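Local coordinates for putative exported protein (Bacteroides fragilis, PDB 4RAA), which is of unknown function but folds as a six-bladed beta-propeller and is probably exported, at residues F197-T200 against T205-R208; F267-K272 against N306-G311; E342-S347 against N352-F357. All blocks are in the same frame, centred on the assembly; numbering follows the deposited sequence.

Contact 1 (F197-T200 against T205-R208); sequences FAYT and TIYR
Phe197 and Arg208 form a non-hydrogen-bonded pair in an antiparallel beta hairpin, strands 195-200 and 203-210 of a propeller sheet, and next to them Ala198 and Tyr207 form a hydrogen-bonded pair. Ala198 N donates to Tyr207 O at 2.9 Å, and Tyr207 N returns a nearly straight bond to Ala198 O at 3.0 Å. The packed part lies around Phe197, Tyr199 and Ile206. CG2 of Ile206 sits 3.8 Å from Phe197 CB, and the other branch, CG1, lies 4.2 Å from Tyr199 CB. Tyr190 and Val259 cover Ile206 further, while the Tyr199 hydroxyl bonds to Val259 N. With CG anti to the backbone N (chi1 -171°), Arg208 adds to this packing, bringing CB to 3.5 Å from Phe197 CE2 and CG to 4.1 Å from the ring centroid, an off-centre CH-pi contact. The looser side begins where the Arg208 chain bends at chi3 and its NH2 makes a salt bridge with Glu213. Here too, Thr205 OG1 and Tyr207 OH both turn to Asp203. Where the strands spread, a water bridges them, accepting from Thr200 N at 2.7 Å and donating to Thr205 O at 2.9 Å.

Contact 2 (F267-K272 against N306-G311); sequences FVCYMK and NYFSIG
Cys269 holds SG anti to its carbonyl carbon (chi1 -63°), a rotation that aims the sulfur at the ring of Phe308 on the other segment. SG comes within 3.6 Å of Phe308 CD1. Measured to the ring centroid the distance is 4.7 Å, along a line 56° off the normal, so this is an oblique sulfur-aromatic contact nearest CD1. Phe267, two residues earlier and with its CB also directed toward the loop, supplies a second aromatic partner: its edge is presented to the face of Phe308, the planes stand at 83°, and the centroids are 6.0 Å apart. The nearest carbons of this offset edge-to-face pair are Phe267 CD2 and Phe308 CE2, at 4.3 Å. Strand 265-272 belongs to a four-stranded antiparallel propeller blade, and the 306-311 segment lies in the connection that leads from that blade to strand 312-313 of the next. No hydrogen bond crosses between the two segments; the backbone of Cys269 pairs instead with Cys258 of its own sheet. Further cover comes from both blades: Ile278 touches Phe267 and Phe308 alike, and His317 stacks on the Phe267 ring and also touches Phe308.

Contact 3 (E342-S347 against N352-F357); sequences ELLTIS and NSILLF
Helix 338-345 packs against the first strand residue of the chain's last strand, 354-360, through one branched side chain: Ile354 pushes its CD1 methyl in among Leu343, Leu344 and Ser347. The three approaches differ in kind. Leu344 meets the methyl with one of its own, CD1 to Ile354 CD1 at 3.8 Å, the two side chains running at about a right angle to each other. Leu344 leaves the helix without facing the strand, but CG anti to the backbone N (chi1 -153°) and the turn at CG bring its end nearer. Leu343 offers the root of its side chain, CB lying 4.3 Å from Ile354 CD1, and it also touches Phe29. Ser347 contributes a polar atom, OG, at 3.8 Å from that same methyl. Strand 354-360 runs antiparallel between strands 316-321 and 25-31, so the C-terminal strand pairs with one from near the N-terminus, the ring closure often called the Velcro of a beta-propeller. Its backbone bonds go to both neighbours, Ile354 pairing with Leu321 and Leu355 with Leu30. The hydroxyl of Ser347, a buried residue, is satisfied on the helix side: OG donates to Leu343 O at 2.6 Å, approaching from above the carbonyl plane, 36° out of it. Lys31 NZ is a second partner of the same OG, and Lys327 NZ bonds to Ser347 O, so two lysine amines, probably charged, bond to Ser347, one at its side chain and one at its carbonyl. Val323 of helix 323-331 touches both Ser347 and Ile354, while Leu326 and Lys327 of that helix pack on Leu344. On the far side of the short connection, Asn352 bonds through its amide group to the backbone of Cys38 and Val40.

In the fold
Along the chain the three contacts follow in series, each closing before the next opens. Contact 1 lies in the sheet containing strands 195-200 and 203-210, contact 2 reaches from strand 265-272 of the next sheet to the connection before strand 312-313, and contact 3 lies on the sheet that joins strands 312-313, 316-321 and 354-360 to strand 25-31. Centres of contacts 1 and 2 are 16 Å apart, those of 2 and 3 20 Å. Contacts 1 and 3, 34 Å apart, sit on opposite sides of the chain's centre. Contact 1 holds a hairpin within one blade, contact 2 joins a blade to the connection into the next, and contact 3 packs the chain's last helix, 338-345, on the blade that closes the propeller ring.

Contact 1 (F197-T200 against T205-R208)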
ATOM      1  N   PHE A 197     -13.183  17.291 -12.908  1.00 31.82           N
ATOM      2  CA  PHE A 197     -13.972  18.376 -12.341  1.00 31.26           C
ATOM      3  C   PHE A 197     -14.448  17.996 -10.951  1.00 30.23           C
ATOM      4  O   PHE A 197     -14.529  16.813 -10.630  1.00 29.64           O
ATOM      5  CB  PHE A 197     -15.147  18.685 -13.257  1.00 31.70           C
ATOM      6  CG  PHE A 197     -14.729  19.139 -14.620  1.00 32.38           C
ATOM      7  CD1 PHE A 197     -14.362  18.210 -15.593  1.00 32.72           C
ATOM      8  CD2 PHE A 197     -14.683  20.494 -14.935  1.00 33.39           C
ATOM      9  CE1 PHE A 197     -13.954  18.625 -16.856  1.00 33.81           C
ATOM     10  CE2 PHE A 197     -14.277  20.917 -16.199  1.00 34.76           C
ATOM     11  CZ  PHE A 197     -13.913  19.981 -17.161  1.00 34.84           C
ATOM     12  N   ALA A 198     -14.748  19.004 -10.136  1.00 30.21           N
ATOM     13  CA  ALA A 198     -15.194  18.799  -8.749  1.00 30.14           C
ATOM     14  C   ALA A 198     -16.136  19.908  -8.279  1.00 31.04           C
ATOM     15  O   ALA A 198     -16.148  20.998  -8.865  1.00 32.37           O
ATOM     16  CB  ALA A 198     -13.988  18.681  -7.820  1.00 30.06           C
ATOM     17  N   TYR A 199     -16.926  19.619  -7.239  1.00 30.90           N
ATOM     18  CA  TYR A 199     -17.878  20.592  -6.676  1.00 31.95           C
ATOM     19  C   TYR A 199     -18.312  20.269  -5.247  1.00 32.78           C
ATOM     20  O   TYR A 199     -18.232  19.115  -4.815  1.00 32.74           O
ATOM     21  CB  TYR A 199     -19.106  20.734  -7.580  1.00 32.04           C
ATOM     22  CG  TYR A 199     -19.904  19.469  -7.774  1.00 31.31           C
ATOM     23  CD1 TYR A 199     -19.582  18.558  -8.781  1.00 30.73           C
ATOM     24  CD2 TYR A 199     -21.003  19.184  -6.956  1.00 32.11           C
ATOM     25  CE1 TYR A 199     -20.327  17.391  -8.956  1.00 30.78           C
ATOM     26  CE2 TYR A 199     -21.755  18.021  -7.118  1.00 31.28           C
ATOM     27  CZ  TYR A 199     -21.417  17.131  -8.120  1.00 30.67           C
ATOM     28  OH  TYR A 199     -22.168  15.999  -8.269  1.00 30.26           O
ATOM     29  N   THR A 200     -18.807  21.297  -4.549  1.00 34.60           N
ATOM     30  CA  THR A 200     -19.200  21.211  -3.135  1.00 34.86           C
ATOM     31  C   THR A 200     -20.681  21.529  -2.932  1.00 36.20           C
ATOM     32  O   THR A 200     -21.296  22.163  -3.795  1.00 37.19           O
ATOM     33  CB  THR A 200     -18.357  22.171  -2.282  1.00 35.62           C
ATOM     34  OG1 THR A 200     -18.623  23.519  -2.664  1.00 36.35           O
ATOM     35  CG2 THR A 200     -16.870  21.879  -2.443  1.00 35.35           C
ATOM     36  N   THR A 205     -20.877  26.033  -8.302  1.00 33.43           N
ATOM     37  CA  THR A 205     -19.770  26.199  -9.233  1.00 33.32           C
ATOM     38  C   THR A 205     -19.078  24.853  -9.417  1.00 32.13           C
ATOM     39  O   THR A 205     -18.863  24.132  -8.442  1.00 31.70           O
ATOM     40  CB  THR A 205     -18.733  27.229  -8.723  1.00 34.33           C
ATOM     41  OG1 THR A 205     -19.380  28.467  -8.399  1.00 35.39           O
ATOM     42  CG2 THR A 205     -17.645  27.499  -9.778  1.00 34.60           C
ATOM     43  N   ILE A 206     -18.776  24.515 -10.667  1.00 32.06           N
ATOM     44  CA  ILE A 206     -18.012  23.315 -11.008  1.00 31.66           C
ATOM     45  C   ILE A 206     -16.629  23.805 -11.405  1.00 31.96           C
ATOM     46  O   ILE A 206     -16.507  24.653 -12.300  1.00 32.31           O
ATOM     47  CB  ILE A 206     -18.683  22.502 -12.125  1.00 31.52           C
ATOM     48  CG1 ILE A 206     -19.926  21.848 -11.531  1.00 31.33           C
ATOM     49  CG2 ILE A 206     -17.732  21.431 -12.676  1.00 31.28           C
ATOM     50  CD1 ILE A 206     -20.821  21.171 -12.522  1.00 31.53           C
ATOM     51  N   TYR A 207     -15.610  23.260 -10.739  1.00 31.79           N
ATOM     52  CA  TYR A 207     -14.214  23.631 -10.958  1.00 32.76           C
ATOM     53  C   TYR A 207     -13.476  22.513 -11.674  1.00 32.65           C
ATOM     54  O   TYR A 207     -13.656  21.360 -11.337  1.00 31.71           O
ATOM     55  CB  TYR A 207     -13.521  23.911  -9.615  1.00 32.99           C
ATOM     56  CG  TYR A 207     -14.146  25.026  -8.799  1.00 33.48           C
ATOM     57  CD1 TYR A 207     -15.186  24.759  -7.898  1.00 33.28           C
ATOM     58  CD2 TYR A 207     -13.696  26.350  -8.916  1.00 34.61           C
ATOM     59  CE1 TYR A 207     -15.763  25.774  -7.142  1.00 34.05           C
ATOM     60  CE2 TYR A 207     -14.268  27.375  -8.165  1.00 35.23           C
ATOM     61  CZ  TYR A 207     -15.296  27.081  -7.282  1.00 35.04           C
ATOM     62  OH  TYR A 207     -15.864  28.076  -6.547  1.00 35.97           O
ATOM     63  N   ARG A 208     -12.662  22.872 -12.666  1.00 34.48           N
ATOM     64  CA  ARG A 208     -11.785  21.934 -13.375  1.00 35.43           C
ATOM     65  C   ARG A 208     -10.557  21.902 -12.480  1.00 35.74           C
ATOM     66  O   ARG A 208      -9.934  22.940 -12.289  1.00 35.91           O
ATOM     67  CB  ARG A 208     -11.437  22.479 -14.760  1.00 37.21           C
ATOM     68  CG  ARG A 208     -10.710  21.517 -15.690  1.00 38.28           C
ATOM     69  CD  ARG A 208     -10.265  22.257 -16.942  1.00 38.99           C
ATOM     70  NE  ARG A 208      -9.065  23.039 -16.666  1.00 41.26           N
ATOM     71  CZ  ARG A 208      -8.662  24.139 -17.319  1.00 43.74           C
ATOM     72  NH1 ARG A 208      -9.374  24.699 -18.310  1.00 44.52           N
ATOM     73  NH2 ARG A 208      -7.523  24.720 -16.940  1.00 44.37           N
TER
HETATM   74  O   HOH W   1     -18.512  23.808  -5.630  1.00 30.88           O

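Contact 2 (F267-K272 against N306-G311)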
ATOM      1  N   PHE A 267     -26.800  17.551 -16.793  1.00 34.13           N
ATOM      2  CA  PHE A 267     -28.012  17.350 -15.968  1.00 34.11           C
ATOM      3  C   PHE A 267     -27.691  17.709 -14.527  1.00 34.04           C
ATOM      4  O   PHE A 267     -26.620  17.340 -14.019  1.00 33.54           O
ATOM      5  CB  PHE A 267     -28.468  15.887 -16.000  1.00 33.11           C
ATOM      6  CG  PHE A 267     -29.194  15.461 -17.254  1.00 33.56           C
ATOM      7  CD1 PHE A 267     -28.999  16.069 -18.504  1.00 34.44           C
ATOM      8  CD2 PHE A 267     -30.021  14.339 -17.196  1.00 33.86           C
ATOM      9  CE1 PHE A 267     -29.681  15.615 -19.628  1.00 35.27           C
ATOM     10  CE2 PHE A 267     -30.688  13.875 -18.324  1.00 34.70           C
ATOM     11  CZ  PHE A 267     -30.520  14.514 -19.542  1.00 34.78           C
ATOM     12  N   VAL A 268     -28.627  18.400 -13.874  1.00 34.47           N
ATOM     13  CA  VAL A 268     -28.476  18.835 -12.486  1.00 34.73           C
ATOM     14  C   VAL A 268     -29.705  18.413 -11.678  1.00 36.16           C
ATOM     15  O   VAL A 268     -30.757  19.037 -11.793  1.00 36.95           O
ATOM     16  CB  VAL A 268     -28.299  20.377 -12.380  1.00 35.18           C
ATOM     17  CG1 VAL A 268     -27.823  20.763 -10.980  1.00 34.66           C
ATOM     18  CG2 VAL A 268     -27.315  20.894 -13.424  1.00 36.96           C
ATOM     19  N   CYS A 269     -29.592  17.339 -10.897  1.00 37.46           N
ATOM     20  CA  CYS A 269     -30.678  16.945  -9.990  1.00 40.05           C
ATOM     21  C   CYS A 269     -30.460  17.721  -8.717  1.00 38.50           C
ATOM     22  O   CYS A 269     -29.314  17.936  -8.328  1.00 39.16           O
ATOM     23  CB  CYS A 269     -30.682  15.462  -9.677  1.00 42.66           C
ATOM     24  SG  CYS A 269     -30.974  14.468 -11.136  1.00 50.84           S
ATOM     25  N   TYR A 270     -31.551  18.160  -8.099  1.00 37.55           N
ATOM     26  CA  TYR A 270     -31.499  18.901  -6.842  1.00 37.69           C
ATOM     27  C   TYR A 270     -32.804  18.806  -6.038  1.00 39.58           C
ATOM     28  O   TYR A 270     -33.805  18.300  -6.538  1.00 39.13           O
ATOM     29  CB  TYR A 270     -31.099  20.367  -7.096  1.00 37.23           C
ATOM     30  CG  TYR A 270     -32.065  21.185  -7.922  1.00 36.91           C
ATOM     31  CD1 TYR A 270     -31.986  21.208  -9.316  1.00 36.35           C
ATOM     32  CD2 TYR A 270     -33.052  21.968  -7.307  1.00 38.13           C
ATOM     33  CE1 TYR A 270     -32.879  21.969 -10.079  1.00 37.02           C
ATOM     34  CE2 TYR A 270     -33.948  22.738  -8.059  1.00 38.50           C
ATOM     35  CZ  TYR A 270     -33.852  22.743  -9.443  1.00 37.46           C
ATOM     36  OH  TYR A 270     -34.728  23.500 -10.174  1.00 37.04           O
HETATM   37  N   MSE A 271     -32.761  19.288  -4.795  1.00 42.29           N
HETATM   38  CA  MSE A 271     -33.910  19.282  -3.890  1.00 46.13           C
HETATM   39  C   MSE A 271     -34.209  20.669  -3.387  1.00 47.34           C
HETATM   40  O   MSE A 271     -33.291  21.460  -3.140  1.00 44.97           O
HETATM   41  CB  MSE A 271     -33.592  18.325  -2.766  1.00 51.05           C
HETATM   42  CG  MSE A 271     -33.595  16.879  -3.264  1.00 56.80           C
HETATM   43 SE   MSE A 271     -34.588  15.809  -1.952  0.75 70.07          SE
HETATM   44  CE  MSE A 271     -33.228  14.369  -1.899  1.00 66.13           C
ATOM     45  N   LYS A 272     -35.504  20.964  -3.243  1.00 48.37           N
ATOM     46  CA  LYS A 272     -35.991  22.283  -2.828  1.00 52.04           C
ATOM     47  C   LYS A 272     -37.408  22.132  -2.298  1.00 52.94           C
ATOM     48  O   LYS A 272     -38.228  21.476  -2.948  1.00 52.42           O
ATOM     49  CB  LYS A 272     -36.004  23.239  -4.033  1.00 54.84           C
ATOM     50  CG  LYS A 272     -36.364  24.695  -3.720  1.00 58.41           C
ATOM     51  CD  LYS A 272     -36.701  25.523  -4.962  1.00 60.31           C
ATOM     52  CE  LYS A 272     -38.044  25.173  -5.595  1.00 61.13           C
ATOM     53  NZ  LYS A 272     -38.413  26.146  -6.662  1.00 61.33           N
ATOM     54  N   ASN A 306     -36.590   7.551  -9.136  1.00 45.21           N
ATOM     55  CA  ASN A 306     -36.134   7.859  -7.764  1.00 47.00           C
ATOM     56  C   ASN A 306     -34.786   8.562  -7.698  1.00 45.34           C
ATOM     57  O   ASN A 306     -34.593   9.438  -6.853  1.00 45.17           O
ATOM     58  CB  ASN A 306     -36.117   6.595  -6.881  1.00 47.28           C
ATOM     59  CG  ASN A 306     -37.510   6.014  -6.642  1.00 51.43           C
ATOM     60  OD1 ASN A 306     -38.537   6.650  -6.907  1.00 51.30           O
ATOM     61  ND2 ASN A 306     -37.549   4.795  -6.117  1.00 55.40           N
ATOM     62  N   TYR A 307     -33.872   8.183  -8.584  1.00 44.79           N
ATOM     63  CA  TYR A 307     -32.537   8.771  -8.615  1.00 47.20           C
ATOM     64  C   TYR A 307     -31.789   8.482  -9.914  1.00 47.40           C
ATOM     65  O   TYR A 307     -32.083   7.510 -10.620  1.00 47.82           O
ATOM     66  CB  TYR A 307     -31.696   8.243  -7.432  1.00 46.43           C
ATOM     67  CG  TYR A 307     -31.446   6.741  -7.459  1.00 46.89           C
ATOM     68  CD1 TYR A 307     -32.440   5.826  -7.050  1.00 48.05           C
ATOM     69  CD2 TYR A 307     -30.212   6.227  -7.880  1.00 44.93           C
ATOM     70  CE1 TYR A 307     -32.207   4.450  -7.080  1.00 47.96           C
ATOM     71  CE2 TYR A 307     -29.967   4.856  -7.909  1.00 45.29           C
ATOM     72  CZ  TYR A 307     -30.957   3.966  -7.508  1.00 47.16           C
ATOM     73  OH  TYR A 307     -30.698   2.607  -7.546  1.00 47.87           O
ATOM     74  N   PHE A 308     -30.820   9.343 -10.203  1.00 47.63           N
ATOM     75  CA  PHE A 308     -29.910   9.167 -11.328  1.00 47.85           C
ATOM     76  C   PHE A 308     -28.624   8.554 -10.785  1.00 49.83           C
ATOM     77  O   PHE A 308     -28.081   9.042  -9.784  1.00 53.09           O
ATOM     78  CB  PHE A 308     -29.622  10.494 -12.061  1.00 43.72           C
ATOM     79  CG  PHE A 308     -30.558  10.761 -13.201  1.00 41.49           C
ATOM     80  CD1 PHE A 308     -31.760  11.440 -13.004  1.00 42.18           C
ATOM     81  CD2 PHE A 308     -30.251  10.300 -14.484  1.00 40.09           C
ATOM     82  CE1 PHE A 308     -32.631  11.672 -14.069  1.00 41.27           C
ATOM     83  CE2 PHE A 308     -31.110  10.530 -15.552  1.00 40.50           C
ATOM     84  CZ  PHE A 308     -32.305  11.213 -15.344  1.00 41.29           C
ATOM     85  N   SER A 309     -28.160   7.473 -11.424  1.00 50.03           N
ATOM     86  CA  SER A 309     -26.873   6.865 -11.079  1.00 47.85           C
ATOM     87  C   SER A 309     -25.804   7.849 -11.466  1.00 45.56           C
ATOM     88  O   SER A 309     -25.954   8.578 -12.459  1.00 47.26           O
ATOM     89  CB  SER A 309     -26.597   5.579 -11.860  1.00 46.33           C
ATOM     90  OG  SER A 309     -27.537   4.595 -11.543  1.00 48.66           O
ATOM     91  N   ILE A 310     -24.730   7.873 -10.690  1.00 42.51           N
ATOM     92  CA  ILE A 310     -23.593   8.721 -11.021  1.00 43.21           C
ATOM     93  C   ILE A 310     -22.855   7.969 -12.154  1.00 39.45           C
ATOM     94  O   ILE A 310     -22.869   6.738 -12.193  1.00 37.74           O
ATOM     95  CB  ILE A 310     -22.789   9.114  -9.758  1.00 44.63           C
ATOM     96  CG1 ILE A 310     -23.714   9.943  -8.831  1.00 46.65           C
ATOM     97  CG2 ILE A 310     -21.554   9.926 -10.147  1.00 42.56           C
ATOM     98  CD1 ILE A 310     -23.313  10.032  -7.375  1.00 48.37           C
ATOM     99  N   GLY A 311     -22.270   8.728 -13.082  1.00 39.80           N
ATOM    100  CA  GLY A 311     -21.646   8.217 -14.321  1.00 37.41           C
ATOM    101  C   GLY A 311     -22.582   8.236 -15.536  1.00 36.73           C
ATOM    102  O   GLY A 311     -23.805   8.382 -15.409  1.00 36.97           O
TER

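Contact 3 (E342-S347 against N352-F357)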
ATOM      1  N   GLU A 342     -42.320  -3.164 -23.532  1.00 53.44           N
ATOM      2  CA  GLU A 342     -41.845  -4.389 -24.221  1.00 55.54           C
ATOM      3  C   GLU A 342     -40.887  -5.187 -23.317  1.00 53.54           C
ATOM      4  O   GLU A 342     -41.059  -6.398 -23.156  1.00 55.29           O
ATOM      5  CB  GLU A 342     -41.193  -4.003 -25.561  1.00 58.20           C
ATOM      6  CG  GLU A 342     -40.515  -5.077 -26.402  1.00 61.76           C
ATOM      7  CD  GLU A 342     -39.953  -4.470 -27.689  1.00 65.89           C
ATOM      8  OE1 GLU A 342     -40.762  -4.106 -28.576  1.00 68.41           O
ATOM      9  OE2 GLU A 342     -38.709  -4.346 -27.819  1.00 65.13           O
ATOM     10  N   LEU A 343     -39.906  -4.504 -22.723  1.00 50.58           N
ATOM     11  CA  LEU A 343     -38.974  -5.121 -21.756  1.00 48.86           C
ATOM     12  C   LEU A 343     -39.650  -5.464 -20.410  1.00 48.61           C
ATOM     13  O   LEU A 343     -39.301  -6.467 -19.775  1.00 48.08           O
ATOM     14  CB  LEU A 343     -37.746  -4.226 -21.495  1.00 46.96           C
ATOM     15  CG  LEU A 343     -36.685  -4.122 -22.591  1.00 46.95           C
ATOM     16  CD1 LEU A 343     -35.686  -3.034 -22.236  1.00 45.22           C
ATOM     17  CD2 LEU A 343     -35.963  -5.446 -22.817  1.00 47.83           C
ATOM     18  N   LEU A 344     -40.606  -4.630 -19.989  1.00 48.27           N
ATOM     19  CA  LEU A 344     -41.348  -4.801 -18.715  1.00 47.28           C
ATOM     20  C   LEU A 344     -42.295  -6.038 -18.758  1.00 48.84           C
ATOM     21  O   LEU A 344     -42.496  -6.726 -17.742  1.00 48.40           O
ATOM     22  CB  LEU A 344     -42.115  -3.486 -18.395  1.00 46.67           C
ATOM     23  CG  LEU A 344     -42.495  -3.012 -16.992  1.00 45.56           C
ATOM     24  CD1 LEU A 344     -41.247  -2.861 -16.141  1.00 43.68           C
ATOM     25  CD2 LEU A 344     -43.228  -1.673 -17.060  1.00 45.21           C
ATOM     26  N   THR A 345     -42.855  -6.309 -19.940  1.00 50.32           N
ATOM     27  CA  THR A 345     -43.743  -7.459 -20.173  1.00 52.06           C
ATOM     28  C   THR A 345     -42.984  -8.798 -20.096  1.00 52.81           C
ATOM     29  O   THR A 345     -43.545  -9.783 -19.609  1.00 54.03           O
ATOM     30  CB  THR A 345     -44.504  -7.290 -21.505  1.00 53.34           C
ATOM     31  OG1 THR A 345     -45.303  -6.109 -21.429  1.00 52.71           O
ATOM     32  CG2 THR A 345     -45.413  -8.443 -21.787  1.00 55.65           C
ATOM     33  N   ILE A 346     -41.730  -8.823 -20.569  1.00 52.56           N
ATOM     34  CA  ILE A 346     -40.840 -10.015 -20.473  1.00 53.24           C
ATOM     35  C   ILE A 346     -39.999 -10.087 -19.168  1.00 51.41           C
ATOM     36  O   ILE A 346     -39.138 -10.967 -19.041  1.00 51.74           O
ATOM     37  CB  ILE A 346     -39.883 -10.156 -21.706  1.00 54.12           C
ATOM     38  CG1 ILE A 346     -38.815  -9.033 -21.775  1.00 52.47           C
ATOM     39  CG2 ILE A 346     -40.702 -10.227 -22.991  1.00 56.16           C
ATOM     40  CD1 ILE A 346     -37.659  -9.310 -22.721  1.00 52.98           C
ATOM     41  N   SER A 347     -40.218  -9.157 -18.231  1.00 49.59           N
ATOM     42  CA  SER A 347     -39.489  -9.113 -16.962  1.00 47.46           C
ATOM     43  C   SER A 347     -40.315  -9.748 -15.851  1.00 48.12           C
ATOM     44  O   SER A 347     -41.523  -9.513 -15.745  1.00 48.70           O
ATOM     45  CB  SER A 347     -39.156  -7.667 -16.554  1.00 45.36           C
ATOM     46  OG  SER A 347     -38.262  -7.051 -17.461  1.00 44.47           O
ATOM     47  N   ASN A 352     -33.781  -7.611 -11.697  1.00 40.07           N
ATOM     48  CA  ASN A 352     -32.977  -6.416 -11.431  1.00 38.67           C
ATOM     49  C   ASN A 352     -33.488  -5.214 -12.203  1.00 38.30           C
ATOM     50  O   ASN A 352     -34.299  -5.338 -13.115  1.00 39.28           O
ATOM     51  CB  ASN A 352     -31.487  -6.640 -11.788  1.00 39.22           C
ATOM     52  CG  ASN A 352     -30.762  -7.583 -10.828  1.00 39.84           C
ATOM     53  OD1 ASN A 352     -31.224  -7.854  -9.714  1.00 41.44           O
ATOM     54  ND2 ASN A 352     -29.593  -8.064 -11.249  1.00 39.63           N
ATOM     55  N   SER A 353     -32.999  -4.043 -11.822  1.00 37.87           N
ATOM     56  CA  SER A 353     -33.415  -2.785 -12.440  1.00 37.87           C
ATOM     57  C   SER A 353     -33.270  -2.743 -13.970  1.00 37.79           C
ATOM     58  O   SER A 353     -32.300  -3.283 -14.528  1.00 37.22           O
ATOM     59  CB  SER A 353     -32.615  -1.606 -11.852  1.00 36.89           C
ATOM     60  OG  SER A 353     -32.834  -1.478 -10.462  1.00 37.63           O
ATOM     61  N   ILE A 354     -34.270  -2.147 -14.625  1.00 37.53           N
ATOM     62  CA  ILE A 354     -34.195  -1.834 -16.055  1.00 37.47           C
ATOM     63  C   ILE A 354     -33.574  -0.433 -16.086  1.00 35.77           C
ATOM     64  O   ILE A 354     -34.146   0.513 -15.522  1.00 35.25           O
ATOM     65  CB  ILE A 354     -35.573  -1.809 -16.762  1.00 38.16           C
ATOM     66  CG1 ILE A 354     -36.219  -3.204 -16.702  1.00 39.09           C
ATOM     67  CG2 ILE A 354     -35.415  -1.307 -18.209  1.00 38.68           C
ATOM     68  CD1 ILE A 354     -37.607  -3.302 -17.306  1.00 40.30           C
ATOM     69  N   LEU A 355     -32.419  -0.305 -16.740  1.00 35.12           N
ATOM     70  CA  LEU A 355     -31.733   0.992 -16.845  1.00 33.94           C
ATOM     71  C   LEU A 355     -32.340   1.850 -17.947  1.00 34.39           C
ATOM     72  O   LEU A 355     -32.667   1.352 -19.022  1.00 35.29           O
ATOM     73  CB  LEU A 355     -30.236   0.828 -17.132  1.00 33.22           C
ATOM     74  CG  LEU A 355     -29.436  -0.032 -16.162  1.00 32.67           C
ATOM     75  CD1 LEU A 355     -27.972  -0.020 -16.571  1.00 32.30           C
ATOM     76  CD2 LEU A 355     -29.607   0.433 -14.719  1.00 31.82           C
ATOM     77  N   LEU A 356     -32.490   3.133 -17.636  1.00 34.01           N
ATOM     78  CA  LEU A 356     -32.930   4.160 -18.562  1.00 34.64           C
ATOM     79  C   LEU A 356     -31.667   4.897 -18.983  1.00 34.58           C
ATOM     80  O   LEU A 356     -30.956   5.441 -18.134  1.00 32.57           O
ATOM     81  CB  LEU A 356     -33.897   5.147 -17.890  1.00 34.28           C
ATOM     82  CG  LEU A 356     -34.163   6.505 -18.558  1.00 34.71           C
ATOM     83  CD1 LEU A 356     -34.580   6.383 -20.018  1.00 36.08           C
ATOM     84  CD2 LEU A 356     -35.210   7.269 -17.764  1.00 34.91           C
ATOM     85  N   PHE A 357     -31.395   4.885 -20.284  1.00 36.79           N
ATOM     86  CA  PHE A 357     -30.315   5.654 -20.886  1.00 37.96           C
ATOM     87  C   PHE A 357     -31.012   6.834 -21.551  1.00 39.39           C
ATOM     88  O   PHE A 357     -31.873   6.623 -22.417  1.00 41.16           O
ATOM     89  CB  PHE A 357     -29.532   4.820 -21.886  1.00 39.47           C
ATOM     90  CG  PHE A 357     -28.696   3.756 -21.243  1.00 39.64           C
ATOM     91  CD1 PHE A 357     -29.247   2.518 -20.935  1.00 40.75           C
ATOM     92  CD2 PHE A 357     -27.357   3.986 -20.930  1.00 38.93           C
ATOM     93  CE1 PHE A 357     -28.476   1.529 -20.333  1.00 40.94           C
ATOM     94  CE2 PHE A 357     -26.587   2.995 -20.334  1.00 38.95           C
ATOM     95  CZ  PHE A 357     -27.145   1.768 -20.033  1.00 39.76           C
TER